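Local atomic coordinates of phenylurea hydrolase B (Mycobacterium brisbanense, PDB entry 4WHB), a protein that probably hydrolyses carbon-nitrogen bonds other than peptide bonds, in phenylurea herbicides such as diuron, as a metal-dependent member of the amidohydrolase superfamily. Residues Leu205-Ser210 against Pro234-Met239; Tyr285-Ile290 against Arg330-Ala335; Asp294-Leu299 against Asn336-Leu341. All coordinates share one frame; numbering follows the deposited sequence.

Contact 1 of 3, residues Leu205-Ser210 against Pro234-Met239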
ATOM      1  N   LEU C 205      22.131  13.661 -25.887  1.00 31.36           N
ATOM      2  CA  LEU C 205      21.961  13.526 -24.448  1.00 16.39           C
ATOM      3  C   LEU C 205      20.882  14.343 -23.791  1.00 16.16           C
ATOM      4  O   LEU C 205      20.924  15.537 -23.823  1.00 17.82           O
ATOM      5  CB  LEU C 205      23.244  13.858 -23.749  1.00 27.98           C
ATOM      6  CG  LEU C 205      23.358  13.044 -22.489  1.00 48.82           C
ATOM      7  CD1 LEU C 205      23.433  11.581 -22.847  1.00 28.61           C
ATOM      8  CD2 LEU C 205      24.494  13.539 -21.622  1.00 17.77           C
ATOM      9  N   LYS C 206      19.997  13.651 -23.088  1.00 17.91           N
ATOM     10  CA  LYS C 206      18.984  14.259 -22.271  1.00 12.92           C
ATOM     11  C   LYS C 206      19.533  14.189 -20.886  1.00 11.83           C
ATOM     12  O   LYS C 206      19.776  13.133 -20.394  1.00 13.06           O
ATOM     13  CB  LYS C 206      17.671  13.472 -22.364  1.00  7.15           C
ATOM     14  CG  LYS C 206      16.436  14.208 -22.855  1.00  6.23           C
ATOM     15  CD  LYS C 206      15.267  14.123 -21.901  1.00 17.58           C
ATOM     16  CE  LYS C 206      14.005  14.777 -22.396  1.00 20.81           C
ATOM     17  NZ  LYS C 206      12.765  14.052 -22.062  1.00 14.71           N
ATOM     18  N   ILE C 207      19.735  15.338 -20.271  1.00 10.59           N
ATOM     19  CA  ILE C 207      20.238  15.436 -18.893  1.00 33.42           C
ATOM     20  C   ILE C 207      19.059  15.717 -18.012  1.00 20.87           C
ATOM     21  O   ILE C 207      18.427  16.742 -18.184  1.00 18.87           O
ATOM     22  CB  ILE C 207      21.302  16.563 -18.732  1.00 22.62           C
ATOM     23  CG1 ILE C 207      22.494  16.275 -19.628  1.00 12.84           C
ATOM     24  CG2 ILE C 207      21.771  16.662 -17.292  1.00 25.04           C
ATOM     25  CD1 ILE C 207      23.506  17.403 -19.646  1.00 15.50           C
ATOM     26  N   ALA C 208      18.761  14.837 -17.061  1.00 13.47           N
ATOM     27  CA  ALA C 208      17.558  15.055 -16.314  1.00 19.61           C
ATOM     28  C   ALA C 208      17.935  16.007 -15.222  1.00 23.21           C
ATOM     29  O   ALA C 208      18.570  15.599 -14.258  1.00 19.12           O
ATOM     30  CB  ALA C 208      16.971  13.761 -15.765  1.00 16.06           C
ATOM     31  N   VAL C 209      17.501  17.252 -15.371  1.00 18.90           N
ATOM     32  CA  VAL C 209      17.830  18.294 -14.439  1.00 20.92           C
ATOM     33  C   VAL C 209      16.892  18.216 -13.246  1.00 31.57           C
ATOM     34  O   VAL C 209      17.306  18.545 -12.138  1.00 32.80           O
ATOM     35  CB  VAL C 209      17.739  19.677 -15.120  1.00 22.02           C
ATOM     36  CG1 VAL C 209      18.211  20.792 -14.178  1.00 27.55           C
ATOM     37  CG2 VAL C 209      18.535  19.692 -16.405  1.00 15.02           C
ATOM     38  N   SER C 210      15.662  17.756 -13.461  1.00 24.73           N
ATOM     39  CA  SER C 210      14.681  17.713 -12.392  1.00 28.76           C
ATOM     40  C   SER C 210      13.996  16.362 -12.269  1.00 28.50           C
ATOM     41  O   SER C 210      14.055  15.508 -13.162  1.00 11.02           O
ATOM     42  CB  SER C 210      13.624  18.778 -12.619  1.00 33.58           C
ATOM     43  OG  SER C 210      13.907  19.558 -13.762  1.00 14.21           O
ATOM     44  N   PRO C 234      27.398  22.515 -10.441  1.00 26.77           N
ATOM     45  CA  PRO C 234      28.671  21.985 -10.992  1.00 40.18           C
ATOM     46  C   PRO C 234      28.577  20.638 -11.715  1.00 22.53           C
ATOM     47  O   PRO C 234      29.156  20.514 -12.791  1.00 32.00           O
ATOM     48  CB  PRO C 234      29.563  21.866  -9.757  1.00 33.04           C
ATOM     49  CG  PRO C 234      29.116  23.016  -8.904  1.00 35.33           C
ATOM     50  CD  PRO C 234      27.624  23.183  -9.149  1.00 21.28           C
ATOM     51  N   VAL C 235      27.858  19.651 -11.152  1.00 11.71           N
ATOM     52  CA  VAL C 235      27.783  18.319 -11.762  1.00 17.99           C
ATOM     53  C   VAL C 235      27.097  18.395 -13.108  1.00 23.74           C
ATOM     54  O   VAL C 235      27.295  17.529 -13.965  1.00 14.72           O
ATOM     55  CB  VAL C 235      27.103  17.298 -10.823  1.00 10.67           C
ATOM     56  CG1 VAL C 235      26.870  15.945 -11.496  1.00 15.25           C
ATOM     57  CG2 VAL C 235      27.980  17.097  -9.605  1.00 17.00           C
ATOM     58  N   LEU C 236      26.310  19.442 -13.326  1.00 21.70           N
ATOM     59  CA  LEU C 236      25.509  19.551 -14.539  1.00 21.30           C
ATOM     60  C   LEU C 236      26.287  19.937 -15.781  1.00 14.51           C
ATOM     61  O   LEU C 236      25.985  19.460 -16.850  1.00 10.13           O
ATOM     62  CB  LEU C 236      24.365  20.530 -14.290  1.00 17.21           C
ATOM     63  CG  LEU C 236      22.977  20.063 -14.709  1.00 11.56           C
ATOM     64  CD1 LEU C 236      22.855  18.585 -14.441  1.00 10.25           C
ATOM     65  CD2 LEU C 236      21.927  20.864 -13.954  1.00 11.00           C
ATOM     66  N   GLU C 237      27.290  20.802 -15.646  1.00 18.26           N
ATOM     67  CA  GLU C 237      28.194  21.110 -16.784  1.00 38.08           C
ATOM     68  C   GLU C 237      29.083  19.937 -17.085  1.00 33.40           C
ATOM     69  O   GLU C 237      29.459  19.704 -18.242  1.00 22.17           O
ATOM     70  CB  GLU C 237      29.101  22.322 -16.512  1.00 40.33           C
ATOM     71  CG  GLU C 237      28.614  23.639 -17.116  1.00 37.41           C
ATOM     72  CD  GLU C 237      27.693  24.391 -16.184  1.00 40.22           C
ATOM     73  OE1 GLU C 237      27.183  23.742 -15.244  1.00 39.99           O
ATOM     74  OE2 GLU C 237      27.504  25.628 -16.386  1.00 48.58           O
ATOM     75  N   VAL C 238      29.408  19.173 -16.038  1.00 25.97           N
ATOM     76  CA  VAL C 238      30.331  18.066 -16.181  1.00 19.09           C
ATOM     77  C   VAL C 238      29.777  17.069 -17.170  1.00 21.84           C
ATOM     78  O   VAL C 238      30.507  16.273 -17.695  1.00 36.95           O
ATOM     79  CB  VAL C 238      30.607  17.426 -14.809  1.00 22.78           C
ATOM     80  CG1 VAL C 238      31.075  15.964 -14.921  1.00 18.59           C
ATOM     81  CG2 VAL C 238      31.616  18.258 -14.049  1.00 24.14           C
ATOM     82  N   MET C 239      28.475  17.106 -17.400  1.00 27.51           N
ATOM     83  CA  MET C 239      27.881  16.275 -18.448  1.00 37.30           C
ATOM     84  C   MET C 239      27.646  17.041 -19.737  1.00 29.17           C
ATOM     85  O   MET C 239      27.615  16.433 -20.816  1.00 38.53           O
ATOM     86  CB  MET C 239      26.589  15.670 -17.951  1.00 29.43           C
ATOM     87  CG  MET C 239      26.731  15.145 -16.561  1.00 26.46           C
ATOM     88  SD  MET C 239      25.143  15.021 -15.805  1.00 32.01           S
ATOM     89  CE  MET C 239      25.539  13.800 -14.526  1.00 13.77           C
TER

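Contact 2 of 3, residues Tyr285-Ile290 against Arg330-Ala335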
ATOM      1  N   TYR C 285      10.229  36.852 -17.683  1.00 32.13           N
ATOM      2  CA  TYR C 285      11.635  37.240 -17.504  1.00 32.42           C
ATOM      3  C   TYR C 285      12.466  36.302 -18.370  1.00 34.16           C
ATOM      4  O   TYR C 285      13.152  36.728 -19.298  1.00 39.21           O
ATOM      5  CB  TYR C 285      11.990  37.188 -15.975  1.00 44.43           C
ATOM      6  CG  TYR C 285      13.367  36.725 -15.520  1.00 48.11           C
ATOM      7  CD1 TYR C 285      14.523  37.165 -16.160  1.00 60.88           C
ATOM      8  CD2 TYR C 285      13.511  35.877 -14.413  1.00 24.62           C
ATOM      9  CE1 TYR C 285      15.786  36.759 -15.737  1.00 62.83           C
ATOM     10  CE2 TYR C 285      14.760  35.428 -14.008  1.00 43.61           C
ATOM     11  CZ  TYR C 285      15.900  35.891 -14.651  1.00 60.86           C
ATOM     12  OH  TYR C 285      17.152  35.472 -14.221  1.00 57.43           O
ATOM     13  N   LEU C 286      12.367  35.023 -18.005  1.00 27.11           N
ATOM     14  CA  LEU C 286      12.943  33.849 -18.681  1.00 20.06           C
ATOM     15  C   LEU C 286      12.571  33.670 -20.150  1.00 24.69           C
ATOM     16  O   LEU C 286      13.380  33.200 -20.954  1.00 13.52           O
ATOM     17  CB  LEU C 286      12.469  32.587 -17.949  1.00 13.22           C
ATOM     18  CG  LEU C 286      13.452  31.428 -17.754  1.00 19.12           C
ATOM     19  CD1 LEU C 286      14.572  31.892 -16.849  1.00 26.20           C
ATOM     20  CD2 LEU C 286      12.781  30.191 -17.187  1.00 18.50           C
ATOM     21  N   ILE C 287      11.332  33.994 -20.492  1.00 35.44           N
ATOM     22  CA  ILE C 287      10.885  33.941 -21.886  1.00 27.39           C
ATOM     23  C   ILE C 287      11.851  34.781 -22.701  1.00 31.00           C
ATOM     24  O   ILE C 287      12.323  34.363 -23.759  1.00 34.83           O
ATOM     25  CB  ILE C 287       9.457  34.485 -22.081  1.00 26.94           C
ATOM     26  CG1 ILE C 287       8.416  33.460 -21.622  1.00 25.94           C
ATOM     27  CG2 ILE C 287       9.208  34.798 -23.540  1.00 36.97           C
ATOM     28  CD1 ILE C 287       7.548  33.919 -20.493  1.00 24.66           C
ATOM     29  N   ASP C 288      12.181  35.951 -22.165  1.00 36.71           N
ATOM     30  CA  ASP C 288      13.087  36.857 -22.840  1.00 27.49           C
ATOM     31  C   ASP C 288      14.532  36.541 -22.573  1.00 23.04           C
ATOM     32  O   ASP C 288      15.397  37.326 -22.918  1.00 33.24           O
ATOM     33  CB  ASP C 288      12.785  38.313 -22.474  1.00 46.45           C
ATOM     34  CG  ASP C 288      11.827  38.949 -23.455  1.00 65.36           C
ATOM     35  OD1 ASP C 288      12.260  39.463 -24.549  1.00 75.48           O
ATOM     36  OD2 ASP C 288      10.620  38.860 -23.127  1.00 58.89           O
ATOM     37  N   LYS C 289      14.774  35.427 -21.899  1.00 18.82           N
ATOM     38  CA  LYS C 289      16.103  34.815 -21.867  1.00 26.08           C
ATOM     39  C   LYS C 289      16.216  33.711 -22.916  1.00 22.20           C
ATOM     40  O   LYS C 289      17.101  33.772 -23.762  1.00 24.54           O
ATOM     41  CB  LYS C 289      16.464  34.306 -20.482  1.00 15.37           C
ATOM     42  CG  LYS C 289      17.384  35.301 -19.761  1.00 19.40           C
ATOM     43  CD  LYS C 289      17.676  34.934 -18.317  1.00 38.07           C
ATOM     44  CE  LYS C 289      18.328  33.572 -18.283  1.00 25.29           C
ATOM     45  NZ  LYS C 289      19.000  33.284 -16.998  1.00 41.39           N
ATOM     46  N   ILE C 290      15.315  32.715 -22.897  1.00 26.19           N
ATOM     47  CA  ILE C 290      15.236  31.731 -23.988  1.00 19.69           C
ATOM     48  C   ILE C 290      15.251  32.432 -25.329  1.00 22.55           C
ATOM     49  O   ILE C 290      16.162  32.213 -26.105  1.00 26.45           O
ATOM     50  CB  ILE C 290      13.935  30.905 -23.924  1.00 22.93           C
ATOM     51  CG1 ILE C 290      13.944  29.980 -22.696  1.00 24.89           C
ATOM     52  CG2 ILE C 290      13.673  30.163 -25.269  1.00 37.65           C
ATOM     53  CD1 ILE C 290      12.636  30.041 -21.929  1.00 16.97           C
ATOM     54  N   ARG C 330       1.709  30.150 -25.224  1.00 20.56           N
ATOM     55  CA  ARG C 330       1.411  31.339 -26.028  1.00 21.95           C
ATOM     56  C   ARG C 330       2.411  32.498 -25.852  1.00 13.85           C
ATOM     57  O   ARG C 330       2.789  33.151 -26.817  1.00 14.61           O
ATOM     58  CB  ARG C 330       0.029  31.883 -25.648  1.00  4.68           C
ATOM     59  CG  ARG C 330      -1.107  31.012 -26.075  1.00  4.97           C
ATOM     60  CD  ARG C 330      -2.256  31.219 -25.144  1.00 12.61           C
ATOM     61  NE  ARG C 330      -3.392  30.422 -25.547  1.00 12.22           N
ATOM     62  CZ  ARG C 330      -4.192  29.776 -24.728  1.00 29.32           C
ATOM     63  NH1 ARG C 330      -3.972  29.806 -23.423  1.00 30.01           N
ATOM     64  NH2 ARG C 330      -5.224  29.073 -25.220  1.00 28.83           N
ATOM     65  N   ASN C 331       2.785  32.773 -24.626  1.00 17.44           N
ATOM     66  CA  ASN C 331       3.772  33.801 -24.372  1.00 31.57           C
ATOM     67  C   ASN C 331       5.026  33.523 -25.199  1.00 30.84           C
ATOM     68  O   ASN C 331       5.516  34.421 -25.868  1.00 30.65           O
ATOM     69  CB  ASN C 331       4.133  33.902 -22.880  1.00 33.50           C
ATOM     70  CG  ASN C 331       2.921  34.119 -21.996  1.00 26.57           C
ATOM     71  OD1 ASN C 331       1.796  34.241 -22.484  1.00 19.18           O
ATOM     72  ND2 ASN C 331       3.147  34.169 -20.703  1.00 16.86           N
ATOM     73  N   LEU C 332       5.506  32.278 -25.183  1.00 29.18           N
ATOM     74  CA  LEU C 332       6.655  31.883 -25.976  1.00 25.63           C
ATOM     75  C   LEU C 332       6.352  31.893 -27.482  1.00 28.25           C
ATOM     76  O   LEU C 332       7.218  32.253 -28.299  1.00 42.18           O
ATOM     77  CB  LEU C 332       7.136  30.495 -25.556  1.00 34.60           C
ATOM     78  CG  LEU C 332       7.748  30.454 -24.158  1.00 39.42           C
ATOM     79  CD1 LEU C 332       7.785  29.012 -23.676  1.00 41.89           C
ATOM     80  CD2 LEU C 332       9.149  31.061 -24.147  1.00 32.80           C
ATOM     81  N   ILE C 333       5.139  31.501 -27.847  1.00 18.52           N
ATOM     82  CA  ILE C 333       4.704  31.581 -29.237  1.00 23.09           C
ATOM     83  C   ILE C 333       4.664  33.036 -29.717  1.00 28.34           C
ATOM     84  O   ILE C 333       5.264  33.407 -30.743  1.00 39.60           O
ATOM     85  CB  ILE C 333       3.321  30.927 -29.430  1.00 26.79           C
ATOM     86  CG1 ILE C 333       3.483  29.405 -29.337  1.00 23.46           C
ATOM     87  CG2 ILE C 333       2.745  31.286 -30.791  1.00 22.70           C
ATOM     88  CD1 ILE C 333       2.195  28.659 -29.100  1.00 36.83           C
ATOM     89  N   SER C 334       3.959  33.855 -28.959  1.00 34.42           N
ATOM     90  CA  SER C 334       3.817  35.256 -29.296  1.00 38.33           C
ATOM     91  C   SER C 334       5.079  36.052 -28.955  1.00 29.70           C
ATOM     92  O   SER C 334       5.158  37.231 -29.290  1.00 41.29           O
ATOM     93  CB  SER C 334       2.575  35.841 -28.587  1.00 27.32           C
ATOM     94  OG  SER C 334       2.439  35.310 -27.282  1.00 25.41           O
ATOM     95  N   ALA C 335       6.042  35.434 -28.280  1.00 22.13           N
ATOM     96  CA  ALA C 335       7.372  36.043 -28.135  1.00 27.50           C
ATOM     97  C   ALA C 335       8.301  35.483 -29.155  1.00 24.99           C
ATOM     98  O   ALA C 335       9.500  35.799 -29.134  1.00 16.71           O
ATOM     99  CB  ALA C 335       7.955  35.785 -26.748  1.00 40.23           C
TER

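Contact 3 of 3, residues Asp294-Leu299 against Asn336-Leu341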
ATOM      1  N   ASP C 294      18.745  32.026 -27.239  1.00 30.31           N
ATOM      2  CA  ASP C 294      18.824  31.287 -28.472  1.00 37.26           C
ATOM      3  C   ASP C 294      19.040  29.766 -28.460  1.00 40.12           C
ATOM      4  O   ASP C 294      19.904  29.232 -29.186  1.00 28.40           O
ATOM      5  CB  ASP C 294      19.888  31.942 -29.343  1.00 51.83           C
ATOM      6  CG  ASP C 294      19.652  33.437 -29.498  1.00 57.33           C
ATOM      7  OD1 ASP C 294      20.105  34.186 -28.589  1.00 45.80           O
ATOM      8  OD2 ASP C 294      19.001  33.842 -30.505  1.00 42.15           O
ATOM      9  N   SER C 295      18.240  29.061 -27.651  1.00 45.86           N
ATOM     10  CA  SER C 295      18.135  27.599 -27.719  1.00 22.04           C
ATOM     11  C   SER C 295      16.674  27.210 -27.963  1.00 19.96           C
ATOM     12  O   SER C 295      15.745  27.946 -27.571  1.00 29.80           O
ATOM     13  CB  SER C 295      18.637  26.998 -26.447  1.00 27.65           C
ATOM     14  OG  SER C 295      17.977  27.550 -25.326  1.00 32.91           O
ATOM     15  N   TRP C 296      16.461  26.088 -28.650  1.00 13.65           N
ATOM     16  CA  TRP C 296      15.123  25.763 -29.128  1.00 22.66           C
ATOM     17  C   TRP C 296      14.212  25.254 -28.010  1.00 26.92           C
ATOM     18  O   TRP C 296      14.688  24.695 -27.011  1.00 24.48           O
ATOM     19  CB  TRP C 296      15.210  24.748 -30.243  1.00 38.06           C
ATOM     20  CG  TRP C 296      15.768  25.309 -31.528  1.00 45.29           C
ATOM     21  CD1 TRP C 296      17.061  25.649 -31.777  1.00 26.28           C
ATOM     22  CD2 TRP C 296      15.040  25.566 -32.731  1.00 35.04           C
ATOM     23  NE1 TRP C 296      17.176  26.115 -33.049  1.00 28.77           N
ATOM     24  CE2 TRP C 296      15.947  26.074 -33.655  1.00 31.89           C
ATOM     25  CE3 TRP C 296      13.706  25.424 -33.108  1.00 26.43           C
ATOM     26  CZ2 TRP C 296      15.559  26.449 -34.955  1.00 56.56           C
ATOM     27  CZ3 TRP C 296      13.324  25.799 -34.383  1.00 33.05           C
ATOM     28  CH2 TRP C 296      14.233  26.301 -35.289  1.00 48.13           C
ATOM     29  N   ALA C 297      12.902  25.459 -28.161  1.00 19.08           N
ATOM     30  CA  ALA C 297      11.922  25.146 -27.086  1.00 11.10           C
ATOM     31  C   ALA C 297      10.751  24.300 -27.584  1.00 22.30           C
ATOM     32  O   ALA C 297       9.923  24.752 -28.382  1.00 16.30           O
ATOM     33  CB  ALA C 297      11.391  26.428 -26.496  1.00  4.23           C
ATOM     34  N   GLY C 298      10.679  23.065 -27.113  1.00 15.35           N
ATOM     35  CA  GLY C 298       9.558  22.207 -27.438  1.00 11.70           C
ATOM     36  C   GLY C 298       8.428  22.416 -26.450  1.00 24.06           C
ATOM     37  O   GLY C 298       8.645  22.654 -25.255  1.00 28.27           O
ATOM     38  N   LEU C 299       7.211  22.327 -26.964  1.00 16.06           N
ATOM     39  CA  LEU C 299       6.040  22.476 -26.165  1.00  7.61           C
ATOM     40  C   LEU C 299       5.222  21.237 -26.427  1.00 15.59           C
ATOM     41  O   LEU C 299       5.253  20.720 -27.572  1.00 41.88           O
ATOM     42  CB  LEU C 299       5.216  23.697 -26.600  1.00  6.92           C
ATOM     43  CG  LEU C 299       5.773  25.110 -26.582  1.00 14.70           C
ATOM     44  CD1 LEU C 299       6.706  25.249 -27.759  1.00 30.34           C
ATOM     45  CD2 LEU C 299       4.667  26.143 -26.706  1.00 17.50           C
ATOM     46  N   ASN C 336       7.773  34.641 -30.035  1.00 31.93           N
ATOM     47  CA  ASN C 336       8.596  33.943 -31.015  1.00 20.59           C
ATOM     48  C   ASN C 336       9.759  33.220 -30.366  1.00 22.21           C
ATOM     49  O   ASN C 336      10.914  33.355 -30.783  1.00 33.30           O
ATOM     50  CB  ASN C 336       9.116  34.872 -32.102  1.00 32.47           C
ATOM     51  CG  ASN C 336       8.174  34.969 -33.269  1.00 35.35           C
ATOM     52  OD1 ASN C 336       8.281  34.188 -34.240  1.00 54.66           O
ATOM     53  ND2 ASN C 336       7.230  35.935 -33.193  1.00 17.53           N
ATOM     54  N   ALA C 337       9.465  32.436 -29.346  1.00 17.78           N
ATOM     55  CA  ALA C 337      10.426  31.442 -28.932  1.00 25.35           C
ATOM     56  C   ALA C 337      10.541  30.441 -30.086  1.00 26.44           C
ATOM     57  O   ALA C 337       9.547  30.100 -30.749  1.00 27.78           O
ATOM     58  CB  ALA C 337       9.973  30.758 -27.672  1.00 21.52           C
ATOM     59  N   LYS C 338      11.744  30.001 -30.368  1.00 17.68           N
ATOM     60  CA  LYS C 338      11.924  28.958 -31.371  1.00 22.21           C
ATOM     61  C   LYS C 338      11.326  27.640 -30.828  1.00 15.78           C
ATOM     62  O   LYS C 338      11.663  27.201 -29.715  1.00 18.55           O
ATOM     63  CB  LYS C 338      13.408  28.797 -31.705  1.00 29.15           C
ATOM     64  CG  LYS C 338      14.071  30.114 -32.110  1.00 26.88           C
ATOM     65  CD  LYS C 338      15.571  30.008 -32.099  1.00 31.34           C
ATOM     66  CE  LYS C 338      16.098  29.513 -30.772  1.00 33.53           C
ATOM     67  NZ  LYS C 338      15.533  30.205 -29.612  1.00 29.26           N
ATOM     68  N   ILE C 339      10.430  27.053 -31.614  1.00  8.94           N
ATOM     69  CA  ILE C 339       9.521  26.035 -31.130  1.00 15.91           C
ATOM     70  C   ILE C 339       9.813  24.680 -31.775  1.00 19.99           C
ATOM     71  O   ILE C 339      10.270  24.604 -32.901  1.00 27.02           O
ATOM     72  CB  ILE C 339       8.050  26.494 -31.361  1.00 33.73           C
ATOM     73  CG1 ILE C 339       7.686  27.610 -30.381  1.00  8.26           C
ATOM     74  CG2 ILE C 339       7.033  25.327 -31.271  1.00 25.43           C
ATOM     75  CD1 ILE C 339       6.603  28.502 -30.910  1.00  9.32           C
ATOM     76  N   LEU C 340       9.559  23.616 -31.014  1.00 25.54           N
ATOM     77  CA  LEU C 340       9.871  22.237 -31.418  1.00 19.57           C
ATOM     78  C   LEU C 340       8.622  21.362 -31.352  1.00 19.66           C
ATOM     79  O   LEU C 340       7.716  21.650 -30.629  1.00 31.31           O
ATOM     80  CB  LEU C 340      10.930  21.696 -30.463  1.00 20.48           C
ATOM     81  CG  LEU C 340      11.761  20.534 -30.967  1.00 22.00           C
ATOM     82  CD1 LEU C 340      12.828  21.093 -31.864  1.00 21.50           C
ATOM     83  CD2 LEU C 340      12.422  19.788 -29.801  1.00 33.29           C
ATOM     84  N   LEU C 341       8.559  20.290 -32.109  1.00 28.42           N
ATOM     85  CA  LEU C 341       7.449  19.335 -31.976  1.00 31.89           C
ATOM     86  C   LEU C 341       7.833  18.292 -30.940  1.00 35.89           C
ATOM     87  O   LEU C 341       8.688  17.446 -31.158  1.00 23.67           O
ATOM     88  CB  LEU C 341       7.037  18.664 -33.303  1.00 23.52           C
ATOM     89  CG  LEU C 341       5.631  18.073 -33.303  1.00 18.31           C
ATOM     90  CD1 LEU C 341       5.084  17.916 -34.709  1.00 28.02           C
ATOM     91  CD2 LEU C 341       5.595  16.721 -32.626  1.00 18.34           C
TER

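Contact 1 of 3, residues Leu205-Ser210 against Pro234-Met239
Ile207 and Leu236 carry the largest share of the interface between Leu205-Ser210 and Pro234-Met239, with Met239 next. The gamma methyl of Ile207 points at one branch of Leu236, CG2 to CD1 3.6 Å, and the two side chains approach at a slant. With CG1 of Ile207 anti to its carbonyl carbon (chi1 -61°), the longer arm takes a separate course and ends at Met239, where CD1 lies 3.9 Å from CB. Ile207 thus straddles one helical turn, one branch on Leu236 and the other on the base of Met239, whose thioether also borders CG2. The second methyl of Leu236 is engaged by Val209 just past the strand, CD2 to CG1 3.7 Å, with the side chains roughly perpendicular.

Strand 205-208 and the helical segment 234-239 run nearly antiparallel (172°), with axes 10.0 Å apart at closest approach. This is a helix on the outer layer of a TIM-barrel-type amidohydrolase domain, lying against the parallel strand that precedes it. Strand 250-253 follows the helix and pairs with 205-208, completing a beta-alpha-beta crossover. No hydrogen bond joins the two segments; aliphatic carbon and a thioether meet in a buried layer, so their association rests on shape and hydrophobic burial.

Contact 2 of 3, residues Tyr285-Ile290 against Arg330-Ala335
Ile287 meets Asn331, Leu332 and Ala335 of the opposing segment through different branches. CG1 of Ile287 sits against CD2 of Leu332 at 3.6 Å, and the two side chains lie at a slant to one another. The gamma methyl CG2 of Ile287 is directed at the C-terminal end of the other segment, where it meets CB of Ala335 at 3.6 Å. The longer arm continues past Leu332: with CG1 anti to the carbonyl carbon (chi1 -77°), CD1 of Ile287 comes to 4.2 Å from CB of Asn331. Asn331 therefore contributes the aliphatic root of its side chain to this contact.

Both segments belong to helices of the amidohydrolase domain, a TIM-barrel-type fold in which helices pack outside the parallel strands. Helix 287-293 leads into strand 296-299 and helix 326-334 into strand 339-341, so this packing joins helices that precede neighbouring strands.

Leu332 reaches its partner with the CD2 branch; its CG stands 4.0 Å from CG1 of Ile287. One turn further along the first helix, Ile290 brings CD1 to the same methyl of Leu332, at a looser 4.3 Å. CD2 of Leu332 is consequently bordered by both isoleucines, while Ile290 also touches Val264 of helix 257-265. On another part of the first helix, Lys289 forms a salt bridge with Glu265.

Contact 3 of 3, residues Asp294-Leu299 against Asn336-Leu341
The indole of Trp296 carries Lys338 over one face and a backbone carbonyl at its edge. CB of Lys338 lies 3.6 Å above the ring plane, offset toward the rim, in a CH-pi contact over the six-membered ring. At the edge and in the plane, O of Ile339 is 3.5 Å from CE3 of Trp296. Trp296 also touches Asn396, Arg399 and Ala400, associated with helix 395-400.

Beyond CB, the lysine chain passes the indole roughly at a right angle to the Trp296 side chain. Bends at chi3 (-54°) and chi4 (-48°) bring NZ back to the first segment, where it donates to O of Ser295 at 3.1 Å from well above the carbonyl plane. Its ammonium is too distant from the five-membered ring for more than a weak cation-pi attraction.

Alongside, strands 296-299 and 339-341 pair in parallel. Ala297 occupies the bridge opposite Ile339: its N donates to O of Lys338 (2.6 Å), and its O receives a weak bond from N of Leu340 (2.9 Å). The next pair sets Gly298 beside Leu340, whose CB comes 3.4 Å from the glycine CA. On the face bearing Ala297 and Ile339, Leu299 adds CD1 against CG2 of Ile339, again 3.5 Å.

These are consecutive parallel strands of the TIM-barrel-type domain, and strand 339-341 leads toward the zinc ligand Asp344. The chemistry combines main-chain pairing with a lysine that serves the contact twice, its aliphatic root packing on indole while its ammonium meets a carbonyl; the nearby carboxylate of Asp294 may add a modest favourable field.

Overall arrangement
The three contacts come from one amidohydrolase domain. Contact 1 closes first along the chain; contacts 2 and 3 then alternate, since helix 287-293 precedes strand 296-299 and helix 326-334 precedes strand 339-341. Contact 1 uses strand 205-208 and contact 3 strands 296-299 and 339-341 of the same run of parallel strands, their centres about 20 Å apart. Contact 1 also stands about 23 Å, centre to centre, from contact 2 and touches neither of the others. Contacts 2 and 3, with centres about 10 Å apart, do touch, notably where Ile333 packs on Ile339. Helix pairing in the outer layer and strand pairing in the barrel thus adjoin, the latter near zinc ligands His273 and Asp344.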